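PDB 2GFG: BH2851 from Bacillus halodurans, which is a putative adenylate cyclase of the CYTH family whose function is not established, and probably acts on triphosphate-containing substrates. Local coordinates for residues Glu5-Arg10 / Thr67-His72; Ala54-Glu59 / Leu76-Gln81. All blocks are in the same frame, centred on the assembly; numbering follows the deposited sequence.

Interaction 1: residues Glu5-Arg10 / Thr67-His72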
loop_
_atom_site.group_PDB
_atom_site.type_symbol
_atom_site.label_atom_id
_atom_site.label_comp_id
_atom_site.label_asym_id
_atom_site.label_seq_id
_atom_site.Cartn_x
_atom_site.Cartn_y
_atom_site.Cartn_z
ATOM N N GLU A 5 -0.473 -12.879 -4.141
ATOM C CA GLU A 5 -1.719 -12.422 -4.770
ATOM C C GLU A 5 -1.497 -11.344 -5.810
ATOM O O GLU A 5 -0.498 -10.613 -5.771
ATOM C CB GLU A 5 -2.710 -11.932 -3.707
ATOM C CG GLU A 5 -2.196 -10.812 -2.824
ATOM C CD GLU A 5 -3.182 -10.440 -1.738
ATOM O OE1 GLU A 5 -3.707 -11.359 -1.067
ATOM O OE2 GLU A 5 -3.435 -9.228 -1.551
ATOM N N ILE A 6 -2.415 -11.284 -6.773
ATOM C CA ILE A 6 -2.377 -10.293 -7.824
ATOM C C ILE A 6 -3.214 -9.099 -7.399
ATOM O O ILE A 6 -4.390 -9.243 -7.060
ATOM C CB ILE A 6 -2.918 -10.864 -9.174
ATOM C CG1 ILE A 6 -2.197 -12.179 -9.543
ATOM C CG2 ILE A 6 -2.767 -9.838 -10.291
ATOM C CD1 ILE A 6 -0.665 -12.062 -9.648
ATOM N N GLU A 7 -2.592 -7.920 -7.412
ATOM C CA GLU A 7 -3.236 -6.686 -6.996
ATOM C C GLU A 7 -3.666 -5.866 -8.231
ATOM O O GLU A 7 -2.821 -5.378 -8.979
ATOM C CB GLU A 7 -2.272 -5.873 -6.115
ATOM C CG GLU A 7 -2.836 -4.546 -5.587
ATOM C CD GLU A 7 -1.920 -3.897 -4.549
ATOM O OE1 GLU A 7 -1.688 -4.520 -3.486
ATOM O OE2 GLU A 7 -1.439 -2.764 -4.794
ATOM N N ILE A 8 -4.986 -5.826 -8.484
ATOM C CA ILE A 8 -5.581 -4.943 -9.504
ATOM C C ILE A 8 -6.223 -3.759 -8.758
ATOM O O ILE A 8 -7.219 -3.930 -8.055
ATOM C CB ILE A 8 -6.672 -5.659 -10.341
ATOM C CG1 ILE A 8 -6.202 -7.064 -10.809
ATOM C CG2 ILE A 8 -7.105 -4.776 -11.538
ATOM C CD1 ILE A 8 -5.081 -7.051 -11.796
ATOM N N GLU A 9 -5.668 -2.561 -8.950
ATOM C CA GLU A 9 -6.010 -1.408 -8.116
ATOM C C GLU A 9 -6.228 -0.127 -8.941
ATOM O O GLU A 9 -5.438 0.189 -9.829
ATOM C CB GLU A 9 -4.888 -1.179 -7.093
ATOM C CG GLU A 9 -5.126 -0.041 -6.100
ATOM C CD GLU A 9 -3.903 0.227 -5.230
ATOM O OE1 GLU A 9 -3.538 -0.663 -4.417
ATOM O OE2 GLU A 9 -3.302 1.322 -5.365
ATOM N N ARG A 10 -7.307 0.602 -8.616
ATOM C CA ARG A 10 -7.544 1.963 -9.136
ATOM C C ARG A 10 -7.599 2.920 -7.954
ATOM O O ARG A 10 -8.065 2.558 -6.893
ATOM C CB ARG A 10 -8.843 2.025 -9.931
ATOM C CG ARG A 10 -8.878 1.111 -11.169
ATOM C CD ARG A 10 -7.850 1.540 -12.237
ATOM N NE ARG A 10 -7.895 0.678 -13.427
ATOM C CZ ARG A 10 -7.338 -0.542 -13.517
ATOM N NH1 ARG A 10 -6.695 -1.083 -12.482
ATOM N NH2 ARG A 10 -7.442 -1.230 -14.649
ATOM N N THR A 67 6.066 -7.500 3.068
ATOM C CA THR A 67 5.415 -7.500 1.734
ATOM C C THR A 67 6.290 -6.909 0.647
ATOM O O THR A 67 6.809 -5.791 0.784
ATOM C CB THR A 67 4.058 -6.737 1.769
ATOM O OG1 THR A 67 3.139 -7.454 2.582
ATOM C CG2 THR A 67 3.461 -6.584 0.357
ATOM N N LEU A 68 6.469 -7.683 -0.424
ATOM C CA LEU A 68 7.065 -7.193 -1.654
ATOM C C LEU A 68 5.955 -7.009 -2.699
ATOM O O LEU A 68 5.016 -7.813 -2.761
ATOM C CB LEU A 68 8.115 -8.186 -2.174
ATOM C CG LEU A 68 8.787 -7.868 -3.525
ATOM C CD1 LEU A 68 9.568 -6.559 -3.469
ATOM C CD2 LEU A 68 9.696 -9.019 -3.954
ATOM N N LYS A 69 6.038 -5.915 -3.464
ATOM C CA LYS A 69 5.186 -5.694 -4.647
ATOM C C LYS A 69 6.090 -5.525 -5.826
ATOM O O LYS A 69 6.995 -4.708 -5.778
ATOM C CB LYS A 69 4.341 -4.436 -4.494
ATOM C CG LYS A 69 3.243 -4.538 -3.469
ATOM C CD LYS A 69 2.457 -3.222 -3.368
ATOM C CE LYS A 69 1.342 -3.319 -2.333
ATOM N NZ LYS A 69 0.475 -2.102 -2.302
ATOM N N GLN A 70 5.865 -6.316 -6.885
ATOM C CA GLN A 70 6.690 -6.240 -8.119
ATOM C C GLN A 70 5.805 -6.300 -9.366
ATOM O O GLN A 70 4.630 -6.651 -9.269
ATOM C CB GLN A 70 7.741 -7.372 -8.143
ATOM C CG GLN A 70 7.157 -8.784 -8.163
ATOM C CD GLN A 70 8.214 -9.854 -7.945
ATOM O OE1 GLN A 70 8.252 -10.494 -6.892
ATOM N NE2 GLN A 70 9.100 -10.037 -8.940
ATOM N N PRO A 71 6.353 -5.899 -10.538
ATOM C CA PRO A 71 5.580 -5.967 -11.788
ATOM C C PRO A 71 5.079 -7.386 -12.151
ATOM O O PRO A 71 5.684 -8.391 -11.761
ATOM C CB PRO A 71 6.572 -5.461 -12.840
ATOM C CG PRO A 71 7.504 -4.607 -12.096
ATOM C CD PRO A 71 7.661 -5.239 -10.753
ATOM N N HIS A 72 3.968 -7.433 -12.876
ATOM C CA HIS A 72 3.318 -8.688 -13.265
ATOM C C HIS A 72 2.467 -8.403 -14.502
ATOM O O HIS A 72 2.008 -7.273 -14.670
ATOM C CB HIS A 72 2.439 -9.191 -12.115
ATOM C CG HIS A 72 2.103 -10.644 -12.199
ATOM N ND1 HIS A 72 0.865 -11.101 -12.603
ATOM C CD2 HIS A 72 2.841 -11.746 -11.930
ATOM C CE1 HIS A 72 0.857 -12.421 -12.578
ATOM N NE2 HIS A 72 2.044 -12.837 -12.171
#

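Interaction 2: residues Ala54-Glu59 / Leu76-Gln81. With EDO (1,2-ethanediol), chain F.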
loop_
_atom_site.group_PDB
_atom_site.type_symbol
_atom_site.label_atom_id
_atom_site.label_comp_id
_atom_site.label_asym_id
_atom_site.label_seq_id
_atom_site.Cartn_x
_atom_site.Cartn_y
_atom_site.Cartn_z
ATOM N N ALA A 54 8.248 -2.373 -4.610
ATOM C CA ALA A 54 8.142 -1.748 -3.303
ATOM C C ALA A 54 8.185 -2.808 -2.208
ATOM O O ALA A 54 7.472 -3.836 -2.287
ATOM C CB ALA A 54 6.854 -0.936 -3.204
ATOM N N LEU A 55 9.007 -2.552 -1.185
ATOM C CA LEU A 55 9.186 -3.464 -0.063
ATOM C C LEU A 55 8.806 -2.747 1.223
ATOM O O LEU A 55 9.317 -1.657 1.506
ATOM C CB LEU A 55 10.644 -3.925 0.008
ATOM C CG LEU A 55 11.016 -5.008 1.028
ATOM C CD1 LEU A 55 10.425 -6.324 0.658
ATOM C CD2 LEU A 55 12.534 -5.128 1.134
ATOM N N ARG A 56 7.906 -3.350 1.994
ATOM C CA ARG A 56 7.493 -2.790 3.286
ATOM C C ARG A 56 7.300 -3.863 4.333
ATOM O O ARG A 56 7.161 -5.053 4.009
ATOM C CB ARG A 56 6.178 -1.998 3.142
ATOM C CG ARG A 56 4.962 -2.862 2.735
ATOM C CD ARG A 56 3.641 -2.158 2.973
ATOM N NE ARG A 56 2.507 -3.088 2.786
ATOM C CZ ARG A 56 1.601 -3.039 1.788
ATOM N NH1 ARG A 56 1.566 -2.014 0.924
ATOM N NH2 ARG A 56 0.656 -3.977 1.720
ATOM N N ILE A 57 7.345 -3.440 5.592
ATOM C CA ILE A 57 6.816 -4.222 6.703
ATOM C C ILE A 57 5.608 -3.456 7.268
ATOM O O ILE A 57 5.742 -2.304 7.664
ATOM C CB ILE A 57 7.871 -4.440 7.816
ATOM C CG1 ILE A 57 8.965 -5.387 7.321
ATOM C CG2 ILE A 57 7.207 -5.006 9.093
ATOM C CD1 ILE A 57 10.168 -5.495 8.256
ATOM N N ARG A 58 4.431 -4.086 7.235
ATOM C CA ARG A 58 3.202 -3.473 7.761
ATOM C C ARG A 58 2.937 -3.923 9.178
ATOM O O ARG A 58 3.039 -5.099 9.487
ATOM C CB ARG A 58 1.998 -3.828 6.890
ATOM C CG ARG A 58 0.643 -3.232 7.410
ATOM C CD ARG A 58 -0.458 -3.346 6.382
ATOM N NE ARG A 58 -0.254 -2.422 5.270
ATOM C CZ ARG A 58 -1.096 -2.263 4.245
ATOM N NH1 ARG A 58 -2.213 -2.980 4.159
ATOM N NH2 ARG A 58 -0.809 -1.375 3.292
ATOM N N GLU A 59 2.523 -2.976 10.018
ATOM C CA GLU A 59 2.129 -3.250 11.392
ATOM C C GLU A 59 0.652 -2.862 11.558
ATOM O O GLU A 59 0.278 -1.735 11.282
ATOM C CB GLU A 59 2.995 -2.442 12.334
ATOM C CG GLU A 59 2.825 -2.757 13.801
ATOM C CD GLU A 59 3.694 -1.842 14.700
ATOM O OE1 GLU A 59 4.528 -1.063 14.155
ATOM O OE2 GLU A 59 3.509 -1.874 15.934
ATOM N N LEU A 76 0.041 -5.947 -10.178
ATOM C CA LEU A 76 1.296 -6.220 -9.492
ATOM C C LEU A 76 1.197 -7.538 -8.733
ATOM O O LEU A 76 0.130 -7.895 -8.223
ATOM C CB LEU A 76 1.635 -5.092 -8.499
ATOM C CG LEU A 76 1.943 -3.689 -9.033
ATOM C CD1 LEU A 76 2.296 -2.766 -7.871
ATOM C CD2 LEU A 76 3.082 -3.694 -10.090
ATOM N N LEU A 77 2.315 -8.263 -8.674
ATOM C CA LEU A 77 2.423 -9.472 -7.852
ATOM C C LEU A 77 2.802 -9.071 -6.443
ATOM O O LEU A 77 3.865 -8.463 -6.225
ATOM C CB LEU A 77 3.477 -10.421 -8.422
ATOM C CG LEU A 77 3.890 -11.632 -7.563
ATOM C CD1 LEU A 77 2.684 -12.464 -7.152
ATOM C CD2 LEU A 77 4.899 -12.482 -8.322
ATOM N N GLU A 78 1.942 -9.419 -5.483
ATOM C CA GLU A 78 2.175 -9.122 -4.086
ATOM C C GLU A 78 2.557 -10.403 -3.346
ATOM O O GLU A 78 1.802 -11.371 -3.347
ATOM C CB GLU A 78 0.922 -8.514 -3.464
ATOM C CG GLU A 78 1.188 -7.746 -2.191
ATOM C CD GLU A 78 -0.084 -7.220 -1.551
ATOM O OE1 GLU A 78 -0.903 -8.037 -1.120
ATOM O OE2 GLU A 78 -0.234 -5.994 -1.440
ATOM N N THR A 79 3.760 -10.422 -2.779
ATOM C CA THR A 79 4.236 -11.555 -1.987
ATOM C C THR A 79 4.241 -11.161 -0.522
ATOM O O THR A 79 5.002 -10.271 -0.113
ATOM C CB THR A 79 5.646 -11.989 -2.425
ATOM O OG1 THR A 79 5.633 -12.279 -3.819
ATOM C CG2 THR A 79 6.105 -13.235 -1.654
ATOM N N ASN A 80 3.370 -11.815 0.265
ATOM C CA ASN A 80 3.190 -11.499 1.683
ATOM C C ASN A 80 3.803 -12.579 2.582
ATOM O O ASN A 80 3.733 -13.782 2.269
ATOM C CB ASN A 80 1.694 -11.361 2.005
ATOM C CG ASN A 80 1.027 -10.233 1.232
ATOM O OD1 ASN A 80 1.489 -9.085 1.260
ATOM N ND2 ASN A 80 -0.088 -10.539 0.585
ATOM N N GLN A 81 4.387 -12.153 3.703
ATOM C CA GLN A 81 4.949 -13.083 4.696
ATOM C C GLN A 81 4.756 -12.523 6.097
ATOM O O GLN A 81 5.135 -11.387 6.366
ATOM C CB GLN A 81 6.430 -13.307 4.424
ATOM C CG GLN A 81 7.104 -14.377 5.295
ATOM C CD GLN A 81 8.605 -14.456 5.050
ATOM O OE1 GLN A 81 9.091 -14.108 3.963
ATOM N NE2 GLN A 81 9.349 -14.876 6.063
HETATM C C1 EDO F . -2.728 -6.163 6.215
HETATM O O1 EDO F . -3.809 -5.253 5.979
HETATM C C2 EDO F . -2.032 -6.505 4.893
HETATM O O2 EDO F . -1.068 -7.550 5.094
#

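Interaction 1: residues Glu5-Arg10 / Thr67-His72
This is a small, two-point surface contact between strand 4-14 and strand 63-71 with the loop residue H72 that follows it; the two strands are not neighbours in the antiparallel barrel, since strand 76-83 runs between them. E7 and K69 meet on the inner side of the wall, I6 and H72 on the outer side. The lysine approaches as a fully extended chain, and its NZ donates to the syn lone pair of E7 OE2 at 3.2 Å, a hydrogen bond that, between opposite charges, is part of a salt bridge. E7 OE1 stays close, 3.5 Å from both CE and NZ of K69, which places the end of the lysine across the mouth of the carboxylate. E7 points toward the lysine from CB on, and with CG anti to the backbone N (chi1 -179°) and the chain extended, its carboxylate is carried out to NZ.

E7 and E9, two residues apart on one strand, match the glutamates of the ExExK signature of CYTH proteins. Their oxygens E7 OE2 and E9 OE1 lie 3.0 Å apart with no hydrogen bond between them, and E7 OE1 is also close to E78 OE2. Such a group of acidic side chains is consistent with the metal-binding role these glutamates have in relatives. K69 NZ in turn lies near R56 NH1, where the acidic patch gives way to a basic one.

On the outer side, the methyl I6 CD1 sits over one face of the H72 imidazole, 3.6 Å from the ring centroid and 25° off the normal, a CH-pi contact displaced toward CE1. The two side chains cross at about a right angle, and a weak hydrogen bond from the ring's ND1 to A74 O restrains its turn.

Interaction 2: residues Ala54-Glu59 / Leu76-Gln81
The guanidinium of R56 is met obliquely by the carboxylate of E78, with the two planes 75° apart, while one of its faces is covered by R58, whose NH2 lies 3.2 Å above the plane and over its centre. The covering is mutual: R56 NH2 stands 3.4 Å above a face of the R58 guanidinium, shifted toward its rim, so the two nearly parallel guanidinium groups lie face over face, slightly displaced. At the edge of R58, in its plane, lies O1 of a bound 1,2-ethanediol, to which R58 NH1 makes a weak hydrogen bond of 3.3 Å.

The link between the segments is itself slight, a long salt bridge of 3.9 Å from R56 NH2 to E78 OE2. R56 CG lies in the crowded position between the backbone N and the carbonyl carbon (chi1 64°). The extended chain carries the guanidinium well away from its backbone, to where it lies over R58 and within long range of E78.

E78 is buried and has a firmer hold beside it on its own strand. N80 ND2 donates to E78 OE1 at 3.1 Å with an N-H...O angle of 158°; the acceptor lies close to the amide plane of N80, but the donor comes from above the carboxylate plane of E78. N80 OD1 is hydrogen-bonded to T67 OG1, which fixes the amide's rotation. R58 NE is held by N38 OD1.

An unknown ligand lies near R56 and makes a weak hydrogen bond with R58 NH2; like the diol it probably comes from the crystallisation liquor, though such molecules often mark pockets. Arginines laid face over face, with acidic side chains nearby, inside a closed antiparallel barrel are consistent with the triphosphate tunnel of the CYTH fold, where basic residues receive the phosphates.

The two contacts lie in one wall of the barrel, their centres about 9 Å apart. Their segments alternate along the chain, in the order 5-10, 54-59, 67-72, 76-81, whereas across the sheet the strands run 4-14, 76-83, 63-71, 54-60. Each interaction thus spans a pair of strands separated by one other, and that intervening strand supplies a segment of the other contact. They join directly through the backbone, E5 O lying 2.7 Å from E78 N, and K69 CE packs 3.2 Å from E78 OE2. E7, E9 and K69 of interaction 1 and R56, R58 and E78 of interaction 2 probably form one continuous polar lining of the tunnel.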